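Side-chain contacts in type II restriction enzyme NlaIV (Neisseria lactamica, PDB 6QM2), which recognises the double-stranded DNA sequence 5'-GGNNCC-3' and cuts it in the middle, leaving blunt ends with terminal 5'-phosphates: residues E52-W57 / D124-G129; K108-E113 / Y119-D124. All blocks are in the same frame, centred on the assembly; numbering follows the deposited sequence.

Contact 1: E52-W57 / D124-G129; sequences EWLGGW and DYLIFG
L54 and L126 meet methyl to methyl between the helix and the sheet, and F128 fills in beside them with its ring reaching toward the helix. The closest pair is L54 CD2 and L126 CD2, 3.6 Å apart. L54 CD1 lies 3.9 Å from the same L126 CD2, so one methyl of the strand leucine faces both branches of the helix leucine, the two side chains crossing at a slant. L54 reaches the strand because its CG is anti to the backbone N (chi1 -167°), and L126 takes the same first torsion from its own side. F128 differs: its CG is anti to the carbonyl carbon (chi1 -66°), and the ring extends with its far end foremost. L54 CD1 sits at the edge of this ring, close to its plane, 4.2 Å from F128 CZ. One atom along, F128 CE2 comes within 4.3 Å of W53 CZ3 on the indole's six-membered ring. The two ring planes stand nearly perpendicular, but the approach is oblique and loose. The other end of the indole serves the dimer: W53 NE1 is hydrogen-bonded to backbone oxygens of L33 and V36 of the second subunit. On the strand side, L126 is paired through its backbone with E90 and K92 of strand 88-95, while L54 also touches V91 of that strand and L16 of helix 9-18. The axes of segments 52-57 and 124-129 approach to 11.9 Å, at an angle of 114°, a gap bridged wholly by apolar side chains. Such a helix packed on a central mixed sheet, with an E-x-K sequence on the neighbouring strand, is consistent with the PD-(D/E)XK nuclease fold.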
# COMPACT_ATOMS: atom_id res chain seq x y z
N GLU A 52 12.94 -7.12 3.17
CA GLU A 52 13.90 -6.05 3.44
C GLU A 52 14.62 -6.29 4.78
O GLU A 52 15.81 -6.01 4.91
CB GLU A 52 13.21 -4.67 3.49
CG GLU A 52 12.35 -4.29 2.29
CD GLU A 52 13.12 -4.27 0.99
OE1 GLU A 52 13.90 -3.31 0.78
OE2 GLU A 52 12.94 -5.20 0.17
N TRP A 53 13.87 -6.79 5.76
CA TRP A 53 14.39 -7.09 7.09
C TRP A 53 15.43 -8.19 7.09
O TRP A 53 16.44 -8.08 7.79
CB TRP A 53 13.24 -7.47 8.04
CG TRP A 53 13.69 -7.91 9.40
CD1 TRP A 53 13.90 -7.11 10.48
CD2 TRP A 53 13.98 -9.24 9.81
NE1 TRP A 53 14.30 -7.87 11.55
CE2 TRP A 53 14.36 -9.18 11.17
CE3 TRP A 53 13.96 -10.49 9.17
CZ2 TRP A 53 14.72 -10.32 11.90
CZ3 TRP A 53 14.31 -11.62 9.90
CH2 TRP A 53 14.69 -11.53 11.25
N LEU A 54 15.19 -9.26 6.34
CA LEU A 54 16.18 -10.33 6.18
C LEU A 54 17.45 -9.76 5.55
O LEU A 54 18.55 -10.11 5.96
CB LEU A 54 15.64 -11.48 5.33
CG LEU A 54 16.50 -12.75 5.38
CD1 LEU A 54 16.32 -13.47 6.71
CD2 LEU A 54 16.15 -13.67 4.23
N GLY A 55 17.28 -8.87 4.57
CA GLY A 55 18.38 -8.07 4.03
C GLY A 55 19.21 -7.40 5.11
O GLY A 55 20.43 -7.53 5.13
N GLY A 56 18.54 -6.69 6.01
CA GLY A 56 19.20 -6.05 7.15
C GLY A 56 19.82 -7.03 8.14
O GLY A 56 20.88 -6.75 8.69
N TRP A 57 19.17 -8.17 8.35
CA TRP A 57 19.67 -9.23 9.24
C TRP A 57 20.93 -9.89 8.70
O TRP A 57 21.86 -10.17 9.46
CB TRP A 57 18.59 -10.29 9.45
CG TRP A 57 18.98 -11.46 10.31
CD1 TRP A 57 18.79 -11.58 11.65
CD2 TRP A 57 19.56 -12.69 9.87
NE1 TRP A 57 19.24 -12.81 12.08
CE2 TRP A 57 19.72 -13.51 11.01
CE3 TRP A 57 19.98 -13.18 8.62
CZ2 TRP A 57 20.27 -14.80 10.95
CZ3 TRP A 57 20.54 -14.47 8.56
CH2 TRP A 57 20.68 -15.25 9.72
N ASP A 124 15.94 -21.94 -3.12
CA ASP A 124 15.34 -22.19 -1.81
C ASP A 124 14.40 -21.04 -1.45
O ASP A 124 14.75 -19.86 -1.61
CB ASP A 124 16.42 -22.35 -0.73
CG ASP A 124 17.17 -23.67 -0.85
OD1 ASP A 124 16.53 -24.73 -0.89
OD2 ASP A 124 18.42 -23.64 -0.90
N TYR A 125 13.20 -21.40 -0.99
CA TYR A 125 12.18 -20.43 -0.59
C TYR A 125 12.11 -20.36 0.93
O TYR A 125 11.63 -21.31 1.56
CB TYR A 125 10.81 -20.82 -1.17
CG TYR A 125 10.71 -20.61 -2.66
CD1 TYR A 125 11.31 -21.50 -3.55
CD2 TYR A 125 10.02 -19.52 -3.19
CE1 TYR A 125 11.22 -21.31 -4.92
CE2 TYR A 125 9.92 -19.33 -4.56
CZ TYR A 125 10.53 -20.22 -5.42
OH TYR A 125 10.43 -20.02 -6.78
N LEU A 126 12.61 -19.27 1.50
CA LEU A 126 12.48 -19.00 2.93
C LEU A 126 11.14 -18.29 3.13
O LEU A 126 10.99 -17.13 2.75
CB LEU A 126 13.63 -18.13 3.43
CG LEU A 126 13.68 -17.81 4.94
CD1 LEU A 126 13.90 -19.07 5.76
CD2 LEU A 126 14.76 -16.78 5.23
N ILE A 127 10.18 -19.00 3.71
CA ILE A 127 8.79 -18.52 3.81
C ILE A 127 8.41 -18.16 5.25
O ILE A 127 8.40 -19.03 6.11
CB ILE A 127 7.80 -19.56 3.26
CG1 ILE A 127 8.24 -20.06 1.87
CG2 ILE A 127 6.40 -18.96 3.17
CD1 ILE A 127 7.42 -21.22 1.33
N PHE A 128 8.09 -16.89 5.48
CA PHE A 128 7.62 -16.41 6.79
C PHE A 128 6.09 -16.41 6.86
O PHE A 128 5.44 -15.63 6.16
CB PHE A 128 8.11 -14.98 7.04
CG PHE A 128 9.60 -14.85 7.17
CD1 PHE A 128 10.41 -14.81 6.05
CD2 PHE A 128 10.19 -14.73 8.43
CE1 PHE A 128 11.79 -14.67 6.17
CE2 PHE A 128 11.56 -14.59 8.56
CZ PHE A 128 12.36 -14.56 7.42
N GLY A 129 5.53 -17.26 7.72
CA GLY A 129 4.11 -17.20 8.06
C GLY A 129 3.90 -16.25 9.22
O GLY A 129 4.03 -16.65 10.38

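Contact 2: K108-E113 / Y119-D124; sequences KMYSDE and YMLDVD
M120 and E113 cross at an angle where the helix faces the short 3-10 turn, and L121 meets the far end of Y110 nearby. E113 leaves the helix with CG anti to the backbone N and then bends sharply at chi2 (86°), which turns its carboxylate over to M120. E113 CG is 4.0 Å from M120 CG, and E113 OE2 is 3.6 Å from M120 CE, so the carboxylate oxygen rests on the CE and CG carbons of M120 by van der Waals contact. M120 is folded as well: bent at chi2 (-58°) and then extended at chi3 (178°), it brings its terminal methyl back to OE2, so CG and CE both lie near that oxygen. Y110 points its CB to one side of the turn, yet the length of the ring brings the hydroxyl across. Y110 OH lies 3.6 Å from L121 CD2, and the methyl approaches the ring obliquely. A water links the same hydroxyl to the turn: it lies in the plane of the ring at its edge, 2.7 Å from Y110 OH, and donates a hydrogen bond to M120 O at 3.1 Å. The backbone carbonyl and the phenol are thus joined through solvent. M73, one of the residues at the sodium site, touches both Y110 and E113. L121 is further packed by L191, F194 and V195 of helix 191-204 and by F219 of helix 215-227, whereas M120 rests on L88 of strand 88-95. The turn therefore lies between two C-terminal helices and the central sheet, at the point where the chain leaves helix 107-116 and enters strand 124-132.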
# COMPACT_ATOMS: atom_id res chain seq x y z
N LYS A 108 4.41 -17.70 -18.19
CA LYS A 108 5.10 -17.57 -19.49
C LYS A 108 6.58 -17.31 -19.28
O LYS A 108 7.41 -17.95 -19.92
CB LYS A 108 4.48 -16.48 -20.37
CG LYS A 108 5.28 -16.21 -21.65
CD LYS A 108 4.41 -15.89 -22.86
CE LYS A 108 3.50 -14.69 -22.64
NZ LYS A 108 2.85 -14.24 -23.90
N MET A 109 6.91 -16.39 -18.38
CA MET A 109 8.30 -16.07 -18.07
C MET A 109 9.05 -17.26 -17.47
O MET A 109 10.19 -17.52 -17.84
CB MET A 109 8.39 -14.88 -17.11
CG MET A 109 8.10 -13.54 -17.76
SD MET A 109 8.18 -12.20 -16.55
CE MET A 109 9.95 -11.99 -16.37
N TYR A 110 8.39 -17.98 -16.56
CA TYR A 110 9.00 -19.09 -15.82
C TYR A 110 9.23 -20.33 -16.66
O TYR A 110 10.24 -20.99 -16.50
CB TYR A 110 8.16 -19.42 -14.59
CG TYR A 110 8.82 -20.31 -13.56
CD1 TYR A 110 9.59 -19.77 -12.54
CD2 TYR A 110 8.65 -21.70 -13.59
CE1 TYR A 110 10.19 -20.59 -11.58
CE2 TYR A 110 9.24 -22.52 -12.64
CZ TYR A 110 10.01 -21.96 -11.64
OH TYR A 110 10.60 -22.77 -10.70
N SER A 111 8.30 -20.64 -17.56
CA SER A 111 8.48 -21.75 -18.50
C SER A 111 9.69 -21.53 -19.43
O SER A 111 10.40 -22.49 -19.74
CB SER A 111 7.20 -22.02 -19.30
OG SER A 111 6.71 -20.86 -19.93
N ASP A 112 9.92 -20.28 -19.85
CA ASP A 112 11.10 -19.93 -20.66
C ASP A 112 12.37 -19.89 -19.83
O ASP A 112 13.41 -20.36 -20.27
CB ASP A 112 10.92 -18.56 -21.35
CG ASP A 112 9.87 -18.57 -22.44
OD1 ASP A 112 9.45 -19.67 -22.89
OD2 ASP A 112 9.46 -17.48 -22.87
N GLU A 113 12.27 -19.32 -18.63
CA GLU A 113 13.40 -19.17 -17.72
C GLU A 113 14.07 -20.51 -17.39
O GLU A 113 15.29 -20.61 -17.45
CB GLU A 113 12.94 -18.48 -16.42
CG GLU A 113 14.00 -18.28 -15.33
CD GLU A 113 14.80 -17.01 -15.48
OE1 GLU A 113 14.96 -16.51 -16.62
OE2 GLU A 113 15.29 -16.51 -14.43
N TYR A 119 18.88 -24.30 -13.23
CA TYR A 119 19.28 -24.09 -11.83
C TYR A 119 18.32 -23.23 -10.98
O TYR A 119 18.40 -23.27 -9.74
CB TYR A 119 20.71 -23.54 -11.75
CG TYR A 119 20.97 -22.26 -12.53
CD1 TYR A 119 20.71 -21.01 -11.98
CD2 TYR A 119 21.50 -22.31 -13.82
CE1 TYR A 119 20.96 -19.84 -12.70
CE2 TYR A 119 21.74 -21.15 -14.55
CZ TYR A 119 21.48 -19.92 -13.98
OH TYR A 119 21.73 -18.78 -14.69
N MET A 120 17.42 -22.48 -11.62
CA MET A 120 16.34 -21.78 -10.91
C MET A 120 15.38 -22.73 -10.18
O MET A 120 14.79 -22.35 -9.17
CB MET A 120 15.55 -20.88 -11.86
CG MET A 120 16.32 -19.67 -12.36
SD MET A 120 16.93 -18.62 -11.02
CE MET A 120 17.81 -17.36 -11.95
N LEU A 121 15.24 -23.96 -10.66
CA LEU A 121 14.40 -24.96 -9.99
C LEU A 121 14.94 -25.40 -8.62
O LEU A 121 14.19 -25.99 -7.84
CB LEU A 121 14.22 -26.20 -10.88
CG LEU A 121 13.49 -25.97 -12.20
CD1 LEU A 121 13.74 -27.09 -13.19
CD2 LEU A 121 12.00 -25.79 -11.96
N ASP A 122 16.22 -25.14 -8.35
CA ASP A 122 16.83 -25.46 -7.06
C ASP A 122 16.92 -24.25 -6.13
O ASP A 122 17.64 -24.29 -5.13
CB ASP A 122 18.23 -26.07 -7.27
CG ASP A 122 18.63 -27.05 -6.17
OD1 ASP A 122 17.94 -28.08 -6.02
OD2 ASP A 122 19.64 -26.81 -5.47
N VAL A 123 16.19 -23.17 -6.44
CA VAL A 123 16.10 -22.01 -5.54
C VAL A 123 15.41 -22.42 -4.24
O VAL A 123 14.43 -23.17 -4.27
CB VAL A 123 15.32 -20.83 -6.17
CG1 VAL A 123 15.06 -19.72 -5.15
CG2 VAL A 123 16.08 -20.26 -7.37
N ASP A 124 15.94 -21.94 -3.12
CA ASP A 124 15.34 -22.19 -1.81
C ASP A 124 14.40 -21.04 -1.45
O ASP A 124 14.75 -19.86 -1.61
CB ASP A 124 16.42 -22.35 -0.73
CG ASP A 124 17.17 -23.67 -0.85
OD1 ASP A 124 16.53 -24.73 -0.89
OD2 ASP A 124 18.42 -23.64 -0.90
O HOH W 1 11.89 -21.40 -8.78

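In the fold
Both contacts are buried, but they lie on opposite sides of the chain's centre, about 19 Å apart between centres. They share D124, where the connection after helix 107-116 runs into strand 124-132, so contact 2 lies within the sequence loop that contact 1 closes. Contact 1 joins elements distant in sequence, helix 44-60 and a central strand, through purely apolar packing next to the subunit interface. Contact 2 is local, folding a helix against the turn that follows it, and mixes aliphatic contact with a carboxylate and a bridging water, nearer the bound sodium and untouched by the second subunit. Strand 88-95 borders both.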